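Local coordinates for protein esterase YbfF (Escherichia coli, PDB 3BF7) that probably hydrolyses ester and thioester bonds as an alpha/beta hydrolase whose helical cap helps form the substrate-binding crevice, at residues Asp138-Arg150 with Ile159-Trp171. The protein carries 1 engineered substitution. Residues are numbered along the deposited sequence; the frame is centred on the assembly and turned at random.
Sequences DAQTRQQAAAIMR and IQFLLKSFVDGEW
Arg142, at the start of helix 142-149, lays its extended side chain across the turn that links helix 156-163 to the hairpin 166-171. Its NE donates to Phe166 O at 3.0 Å, nearly straight at 171°, and this acceptor lies in the guanidinium plane. Leu163 O comes equally near NE but sits over one face of the group, where the N-H does not point at it. The straight NE bond and the backbone against that face, Leu163 O and Lys164 CA, together orient the guanidinium over the type I turn Leu163-Phe166, with Val167 CG2 at its edge. Further along the helix, the Met149 and Leu163 side chains run antiparallel alongside each other, Met149 SD lying 3.7 Å from Leu163 CD2. A bend at chi3 (84°) carries Met149 CE to 3.5 Å from Leu162 CD1. The sulfur itself lies at the edge of the Trp171 ring, a Met-aromatic contact. Phe166, its CG anti to the backbone N (chi1 -169°), places its ring against the helix, and Ala145 CB makes a CH-pi contact over one face, 4.1 Å from the ring centroid. Between Met149 and Phe166, Leu163 enters as a knob into the hole formed by Arg142, Ala145, Ala146 and Met149, with CD1 3.6 Å from Ala146 CB and CD2 against Ala145. Cutting Leu163 back to alanine would probably open a gap beside the Ala145 and Ala146 methyls and leave the Met149 sulfur without its apolar partner on that side. At the hairpin end, a water accepts from Gly169 N and donates to Gln140 O. Helix 125-136 backs the apolar layer through Val134, which touches both Met149 and Phe166. Apolar packing in this cap contact is likely to carry little direction, whereas the arginine bond and water bridge depend on orientation and so probably define how the hairpin sits on the helix start.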
ATOM      1  N   ASP A 138       2.321  16.450 -24.966  1.00 26.03           N
ATOM      2  CA  ASP A 138       0.945  16.832 -25.255  1.00 26.51           C
ATOM      3  C   ASP A 138       0.039  15.611 -25.129  1.00 25.88           C
ATOM      4  O   ASP A 138      -1.107  15.626 -25.577  1.00 26.36           O
ATOM      5  CB  ASP A 138       0.840  17.417 -26.665  1.00 28.68           C
ATOM      6  CG  ASP A 138       1.686  18.662 -26.845  1.00 30.32           C
ATOM      7  OD1 ASP A 138       1.479  19.638 -26.093  1.00 31.53           O
ATOM      8  OD2 ASP A 138       2.558  18.665 -27.739  1.00 32.52           O
ATOM      9  N   ALA A 139       0.566  14.557 -24.514  1.00 24.34           N
ATOM     10  CA  ALA A 139      -0.177  13.317 -24.324  1.00 23.12           C
ATOM     11  C   ALA A 139      -1.469  13.542 -23.545  1.00 22.99           C
ATOM     12  O   ALA A 139      -1.473  14.199 -22.504  1.00 22.39           O
ATOM     13  CB  ALA A 139       0.696  12.294 -23.604  1.00 22.04           C
ATOM     14  N   GLN A 140      -2.561  12.984 -24.058  1.00 22.68           N
ATOM     15  CA  GLN A 140      -3.869  13.115 -23.425  1.00 23.08           C
ATOM     16  C   GLN A 140      -4.439  11.757 -23.021  1.00 22.03           C
ATOM     17  O   GLN A 140      -5.109  11.641 -21.996  1.00 22.45           O
ATOM     18  CB  GLN A 140      -4.847  13.812 -24.377  1.00 25.46           C
ATOM     19  CG  GLN A 140      -4.503  15.262 -24.685  1.00 29.25           C
ATOM     20  CD  GLN A 140      -4.741  16.190 -23.507  1.00 31.26           C
ATOM     21  OE1 GLN A 140      -4.462  17.387 -23.581  1.00 33.98           O
ATOM     22  NE2 GLN A 140      -5.267  15.644 -22.416  1.00 32.07           N
ATOM     23  N   THR A 141      -4.172  10.737 -23.830  1.00 20.75           N
ATOM     24  CA  THR A 141      -4.667   9.392 -23.553  1.00 19.88           C
ATOM     25  C   THR A 141      -3.586   8.519 -22.934  1.00 19.35           C
ATOM     26  O   THR A 141      -2.400   8.854 -22.978  1.00 18.43           O
ATOM     27  CB  THR A 141      -5.157   8.700 -24.835  1.00 20.05           C
ATOM     28  OG1 THR A 141      -4.043   8.466 -25.706  1.00 21.04           O
ATOM     29  CG2 THR A 141      -6.180   9.570 -25.550  1.00 20.80           C
ATOM     30  N   ARG A 142      -3.999   7.394 -22.361  1.00 18.71           N
ATOM     31  CA  ARG A 142      -3.059   6.474 -21.737  1.00 18.51           C
ATOM     32  C   ARG A 142      -2.149   5.843 -22.785  1.00 18.74           C
ATOM     33  O   ARG A 142      -0.985   5.548 -22.511  1.00 17.36           O
ATOM     34  CB  ARG A 142      -3.815   5.390 -20.965  1.00 19.13           C
ATOM     35  CG  ARG A 142      -4.559   5.928 -19.750  1.00 19.12           C
ATOM     36  CD  ARG A 142      -5.257   4.833 -18.964  1.00 20.89           C
ATOM     37  NE  ARG A 142      -5.834   5.354 -17.727  1.00 21.65           N
ATOM     38  CZ  ARG A 142      -6.504   4.623 -16.843  1.00 23.34           C
ATOM     39  NH1 ARG A 142      -6.688   3.327 -17.052  1.00 24.13           N
ATOM     40  NH2 ARG A 142      -6.997   5.190 -15.749  1.00 23.65           N
ATOM     41  N   GLN A 143      -2.677   5.645 -23.988  1.00 19.39           N
ATOM     42  CA  GLN A 143      -1.895   5.058 -25.069  1.00 20.02           C
ATOM     43  C   GLN A 143      -0.747   5.992 -25.436  1.00 19.28           C
ATOM     44  O   GLN A 143       0.389   5.554 -25.620  1.00 19.57           O
ATOM     45  CB  GLN A 143      -2.782   4.814 -26.292  1.00 23.11           C
ATOM     46  CG  GLN A 143      -2.058   4.176 -27.466  1.00 27.31           C
ATOM     47  CD  GLN A 143      -2.991   3.865 -28.620  1.00 29.40           C
ATOM     48  OE1 GLN A 143      -3.645   4.754 -29.162  1.00 31.46           O
ATOM     49  NE2 GLN A 143      -3.058   2.595 -29.000  1.00 30.85           N
ATOM     50  N   GLN A 144      -1.048   7.283 -25.537  1.00 18.01           N
ATOM     51  CA  GLN A 144      -0.035   8.276 -25.872  1.00 17.38           C
ATOM     52  C   GLN A 144       0.983   8.378 -24.739  1.00 15.75           C
ATOM     53  O   GLN A 144       2.185   8.485 -24.979  1.00 15.40           O
ATOM     54  CB  GLN A 144      -0.686   9.642 -26.101  1.00 18.67           C
ATOM     55  CG  GLN A 144      -1.728   9.655 -27.209  1.00 21.07           C
ATOM     56  CD  GLN A 144      -2.367  11.019 -27.391  1.00 21.65           C
ATOM     57  OE1 GLN A 144      -2.873  11.613 -26.439  1.00 21.58           O
ATOM     58  NE2 GLN A 144      -2.352  11.520 -28.620  1.00 24.78           N
ATOM     59  N   ALA A 145       0.491   8.343 -23.505  1.00 14.70           N
ATOM     60  CA  ALA A 145       1.356   8.429 -22.336  1.00 13.23           C
ATOM     61  C   ALA A 145       2.280   7.220 -22.265  1.00 12.84           C
ATOM     62  O   ALA A 145       3.468   7.351 -21.968  1.00 11.94           O
ATOM     63  CB  ALA A 145       0.512   8.523 -21.070  1.00 13.08           C
ATOM     64  N   ALA A 146       1.731   6.042 -22.544  1.00 12.23           N
ATOM     65  CA  ALA A 146       2.510   4.812 -22.503  1.00 13.07           C
ATOM     66  C   ALA A 146       3.704   4.871 -23.454  1.00 13.22           C
ATOM     67  O   ALA A 146       4.802   4.435 -23.109  1.00 12.85           O
ATOM     68  CB  ALA A 146       1.625   3.622 -22.850  1.00 14.23           C
ATOM     69  N   ALA A 147       3.484   5.411 -24.650  1.00 13.73           N
ATOM     70  CA  ALA A 147       4.545   5.517 -25.646  1.00 14.59           C
ATOM     71  C   ALA A 147       5.725   6.314 -25.105  1.00 14.69           C
ATOM     72  O   ALA A 147       6.883   5.971 -25.340  1.00 15.64           O
ATOM     73  CB  ALA A 147       4.006   6.171 -26.916  1.00 15.27           C
ATOM     74  N   ILE A 148       5.426   7.384 -24.376  1.00 13.94           N
ATOM     75  CA  ILE A 148       6.466   8.225 -23.800  1.00 13.00           C
ATOM     76  C   ILE A 148       7.167   7.521 -22.646  1.00 12.31           C
ATOM     77  O   ILE A 148       8.394   7.543 -22.544  1.00 11.59           O
ATOM     78  CB  ILE A 148       5.877   9.553 -23.287  1.00 13.16           C
ATOM     79  CG1 ILE A 148       5.325  10.353 -24.466  1.00 15.36           C
ATOM     80  CG2 ILE A 148       6.938  10.348 -22.537  1.00 15.21           C
ATOM     81  CD1 ILE A 148       4.634  11.622 -24.062  1.00 16.49           C
ATOM     82  N   MET A 149       6.385   6.887 -21.782  1.00 11.49           N
ATOM     83  CA  MET A 149       6.945   6.199 -20.629  1.00 11.19           C
ATOM     84  C   MET A 149       7.860   5.040 -20.997  1.00 10.98           C
ATOM     85  O   MET A 149       8.811   4.745 -20.273  1.00  9.98           O
ATOM     86  CB  MET A 149       5.813   5.724 -19.725  1.00 12.04           C
ATOM     87  CG  MET A 149       4.972   6.881 -19.222  1.00 12.00           C
ATOM     88  SD  MET A 149       3.688   6.393 -18.080  1.00 16.18           S
ATOM     89  CE  MET A 149       4.604   6.360 -16.534  1.00 18.08           C
ATOM     90  N   ARG A 150       7.582   4.387 -22.121  1.00 11.03           N
ATOM     91  CA  ARG A 150       8.409   3.268 -22.554  1.00 11.94           C
ATOM     92  C   ARG A 150       9.803   3.741 -22.953  1.00 11.98           C
ATOM     93  O   ARG A 150      10.708   2.930 -23.128  1.00 11.82           O
ATOM     94  CB  ARG A 150       7.759   2.533 -23.728  1.00 12.93           C
ATOM     95  CG  ARG A 150       6.432   1.882 -23.387  1.00 14.81           C
ATOM     96  CD  ARG A 150       6.029   0.846 -24.427  1.00 16.14           C
ATOM     97  NE  ARG A 150       4.730   0.258 -24.116  1.00 16.87           N
ATOM     98  CZ  ARG A 150       3.563   0.783 -24.475  1.00 17.65           C
ATOM     99  NH1 ARG A 150       3.527   1.911 -25.171  1.00 19.57           N
ATOM    100  NH2 ARG A 150       2.432   0.189 -24.122  1.00 17.75           N
ATOM    101  N   ILE A 159       4.582   0.420 -15.988  1.00  9.00           N
ATOM    102  CA  ILE A 159       3.992   1.472 -16.800  1.00  9.87           C
ATOM    103  C   ILE A 159       2.467   1.435 -16.716  1.00  9.28           C
ATOM    104  O   ILE A 159       1.829   2.464 -16.494  1.00  9.32           O
ATOM    105  CB  ILE A 159       4.432   1.342 -18.277  1.00  9.88           C
ATOM    106  CG1 ILE A 159       5.930   1.643 -18.391  1.00 11.04           C
ATOM    107  CG2 ILE A 159       3.624   2.289 -19.153  1.00 10.34           C
ATOM    108  CD1 ILE A 159       6.504   1.415 -19.779  1.00 12.55           C
ATOM    109  N   GLN A 160       1.883   0.252 -16.881  1.00  9.71           N
ATOM    110  CA  GLN A 160       0.429   0.130 -16.826  1.00  9.67           C
ATOM    111  C   GLN A 160      -0.121   0.460 -15.443  1.00  9.27           C
ATOM    112  O   GLN A 160      -1.200   1.037 -15.323  1.00  9.39           O
ATOM    113  CB  GLN A 160      -0.001  -1.273 -17.262  1.00 11.76           C
ATOM    114  CG  GLN A 160       0.338  -1.570 -18.719  1.00 13.60           C
ATOM    115  CD  GLN A 160      -0.327  -0.605 -19.689  1.00 14.47           C
ATOM    116  OE1 GLN A 160       0.219  -0.296 -20.748  1.00 17.34           O
ATOM    117  NE2 GLN A 160      -1.518  -0.135 -19.336  1.00 15.33           N
ATOM    118  N   PHE A 161       0.620   0.097 -14.401  1.00  9.11           N
ATOM    119  CA  PHE A 161       0.213   0.388 -13.031  1.00  8.28           C
ATOM    120  C   PHE A 161       0.136   1.904 -12.852  1.00  7.64           C
ATOM    121  O   PHE A 161      -0.859   2.432 -12.356  1.00  7.33           O
ATOM    122  CB  PHE A 161       1.227  -0.217 -12.054  1.00  9.19           C
ATOM    123  CG  PHE A 161       1.234   0.432 -10.700  1.00  8.87           C
ATOM    124  CD1 PHE A 161       0.139   0.328  -9.845  1.00  8.56           C
ATOM    125  CD2 PHE A 161       2.343   1.159 -10.280  1.00  8.54           C
ATOM    126  CE1 PHE A 161       0.154   0.942  -8.593  1.00  9.01           C
ATOM    127  CE2 PHE A 161       2.368   1.775  -9.032  1.00  9.11           C
ATOM    128  CZ  PHE A 161       1.269   1.665  -8.187  1.00  8.53           C
ATOM    129  N   LEU A 162       1.187   2.601 -13.267  1.00  7.86           N
ATOM    130  CA  LEU A 162       1.223   4.052 -13.150  1.00  7.66           C
ATOM    131  C   LEU A 162       0.099   4.707 -13.944  1.00  8.26           C
ATOM    132  O   LEU A 162      -0.532   5.654 -13.474  1.00  8.52           O
ATOM    133  CB  LEU A 162       2.575   4.584 -13.634  1.00  8.17           C
ATOM    134  CG  LEU A 162       3.787   4.165 -12.796  1.00  7.33           C
ATOM    135  CD1 LEU A 162       5.065   4.571 -13.508  1.00  9.86           C
ATOM    136  CD2 LEU A 162       3.708   4.799 -11.415  1.00  8.69           C
ATOM    137  N   LEU A 163      -0.156   4.194 -15.144  1.00  8.58           N
ATOM    138  CA  LEU A 163      -1.189   4.754 -16.002  1.00  9.65           C
ATOM    139  C   LEU A 163      -2.602   4.655 -15.437  1.00  8.82           C
ATOM    140  O   LEU A 163      -3.505   5.355 -15.900  1.00  9.35           O
ATOM    141  CB  LEU A 163      -1.117   4.117 -17.393  1.00 10.02           C
ATOM    142  CG  LEU A 163       0.105   4.556 -18.207  1.00 11.89           C
ATOM    143  CD1 LEU A 163       0.165   3.777 -19.513  1.00 12.92           C
ATOM    144  CD2 LEU A 163       0.028   6.054 -18.481  1.00 12.72           C
ATOM    145  N   LYS A 164      -2.805   3.799 -14.440  1.00  9.48           N
ATOM    146  CA  LYS A 164      -4.119   3.692 -13.822  1.00  9.43           C
ATOM    147  C   LYS A 164      -4.445   5.050 -13.203  1.00  9.47           C
ATOM    148  O   LYS A 164      -5.612   5.391 -13.009  1.00 11.22           O
ATOM    149  CB  LYS A 164      -4.123   2.618 -12.733  1.00 11.11           C
ATOM    150  CG  LYS A 164      -3.956   1.196 -13.243  1.00 13.73           C
ATOM    151  CD  LYS A 164      -5.146   0.759 -14.077  1.00 17.52           C
ATOM    152  CE  LYS A 164      -5.040  -0.710 -14.454  1.00 19.21           C
ATOM    153  NZ  LYS A 164      -6.267  -1.185 -15.152  1.00 23.88           N
ATOM    154  N   SER A 165      -3.401   5.821 -12.902  1.00  8.90           N
ATOM    155  CA  SER A 165      -3.563   7.140 -12.305  1.00  9.66           C
ATOM    156  C   SER A 165      -3.474   8.281 -13.317  1.00  9.74           C
ATOM    157  O   SER A 165      -3.393   9.447 -12.934  1.00  9.96           O
ATOM    158  CB  SER A 165      -2.523   7.347 -11.200  1.00  9.06           C
ATOM    159  OG  SER A 165      -2.827   6.557 -10.064  1.00  8.74           O
ATOM    160  N   PHE A 166      -3.477   7.950 -14.605  1.00  9.77           N
ATOM    161  CA  PHE A 166      -3.426   8.976 -15.640  1.00 11.55           C
ATOM    162  C   PHE A 166      -4.845   9.108 -16.181  1.00 12.22           C
ATOM    163  O   PHE A 166      -5.336   8.223 -16.878  1.00 12.68           O
ATOM    164  CB  PHE A 166      -2.469   8.573 -16.767  1.00 11.92           C
ATOM    165  CG  PHE A 166      -2.175   9.685 -17.736  1.00 12.37           C
ATOM    166  CD1 PHE A 166      -1.500  10.826 -17.316  1.00 13.89           C
ATOM    167  CD2 PHE A 166      -2.586   9.600 -19.061  1.00 14.47           C
ATOM    168  CE1 PHE A 166      -1.238  11.870 -18.200  1.00 14.94           C
ATOM    169  CE2 PHE A 166      -2.328  10.641 -19.957  1.00 14.98           C
ATOM    170  CZ  PHE A 166      -1.653  11.777 -19.523  1.00 15.30           C
ATOM    171  N   VAL A 167      -5.508  10.208 -15.838  1.00 14.07           N
ATOM    172  CA  VAL A 167      -6.884  10.442 -16.269  1.00 17.71           C
ATOM    173  C   VAL A 167      -7.069  11.879 -16.745  1.00 19.65           C
ATOM    174  O   VAL A 167      -6.543  12.813 -16.141  1.00 20.40           O
ATOM    175  CB  VAL A 167      -7.877  10.171 -15.112  1.00 17.88           C
ATOM    176  CG1 VAL A 167      -9.308  10.245 -15.622  1.00 19.19           C
ATOM    177  CG2 VAL A 167      -7.598   8.813 -14.493  1.00 18.12           C
ATOM    178  N   ASP A 168      -7.824  12.048 -17.826  1.00 22.97           N
ATOM    179  CA  ASP A 168      -8.077  13.366 -18.395  1.00 24.58           C
ATOM    180  C   ASP A 168      -6.774  14.123 -18.629  1.00 24.33           C
ATOM    181  O   ASP A 168      -6.710  15.342 -18.464  1.00 24.46           O
ATOM    182  CB  ASP A 168      -8.993  14.176 -17.474  1.00 26.44           C
ATOM    183  CG  ASP A 168     -10.334  13.505 -17.253  1.00 28.35           C
ATOM    184  OD1 ASP A 168     -11.018  13.208 -18.254  1.00 29.41           O
ATOM    185  OD2 ASP A 168     -10.704  13.275 -16.083  1.00 28.59           O
ATOM    186  N   GLY A 169      -5.734  13.385 -19.009  1.00 23.83           N
ATOM    187  CA  GLY A 169      -4.439  13.987 -19.274  1.00 21.84           C
ATOM    188  C   GLY A 169      -3.728  14.545 -18.055  1.00 21.18           C
ATOM    189  O   GLY A 169      -2.865  15.411 -18.180  1.00 21.89           O
ATOM    190  N   GLU A 170      -4.081  14.052 -16.874  1.00 18.90           N
ATOM    191  CA  GLU A 170      -3.464  14.518 -15.640  1.00 16.70           C
ATOM    192  C   GLU A 170      -3.176  13.351 -14.708  1.00 13.41           C
ATOM    193  O   GLU A 170      -3.869  12.335 -14.744  1.00 12.99           O
ATOM    194  CB  GLU A 170      -4.389  15.507 -14.925  1.00 18.97           C
ATOM    195  CG  GLU A 170      -4.585  16.832 -15.644  1.00 23.88           C
ATOM    196  CD  GLU A 170      -3.315  17.655 -15.697  1.00 25.83           C
ATOM    197  OE1 GLU A 170      -2.739  17.928 -14.622  1.00 27.20           O
ATOM    198  OE2 GLU A 170      -2.893  18.031 -16.812  1.00 28.33           O
ATOM    199  N   TRP A 171      -2.144  13.497 -13.883  1.00 11.47           N
ATOM    200  CA  TRP A 171      -1.799  12.459 -12.921  1.00  9.87           C
ATOM    201  C   TRP A 171      -2.659  12.644 -11.682  1.00  8.65           C
ATOM    202  O   TRP A 171      -2.802  13.758 -11.179  1.00  8.93           O
ATOM    203  CB  TRP A 171      -0.321  12.548 -12.532  1.00  9.84           C
ATOM    204  CG  TRP A 171       0.605  12.213 -13.651  1.00  9.19           C
ATOM    205  CD1 TRP A 171       1.404  13.078 -14.343  1.00 10.45           C
ATOM    206  CD2 TRP A 171       0.813  10.921 -14.225  1.00  9.06           C
ATOM    207  NE1 TRP A 171       2.098  12.400 -15.317  1.00 10.12           N
ATOM    208  CE2 TRP A 171       1.753  11.075 -15.267  1.00  8.86           C
ATOM    209  CE3 TRP A 171       0.294   9.647 -13.962  1.00  9.34           C
ATOM    210  CZ2 TRP A 171       2.190   9.999 -16.046  1.00 10.43           C
ATOM    211  CZ3 TRP A 171       0.728   8.576 -14.737  1.00  9.90           C
ATOM    212  CH2 TRP A 171       1.667   8.761 -15.766  1.00  9.51           C
TER
HETATM  213  O   HOH W   1      -6.126  10.568 -19.385  1.00 40.33           O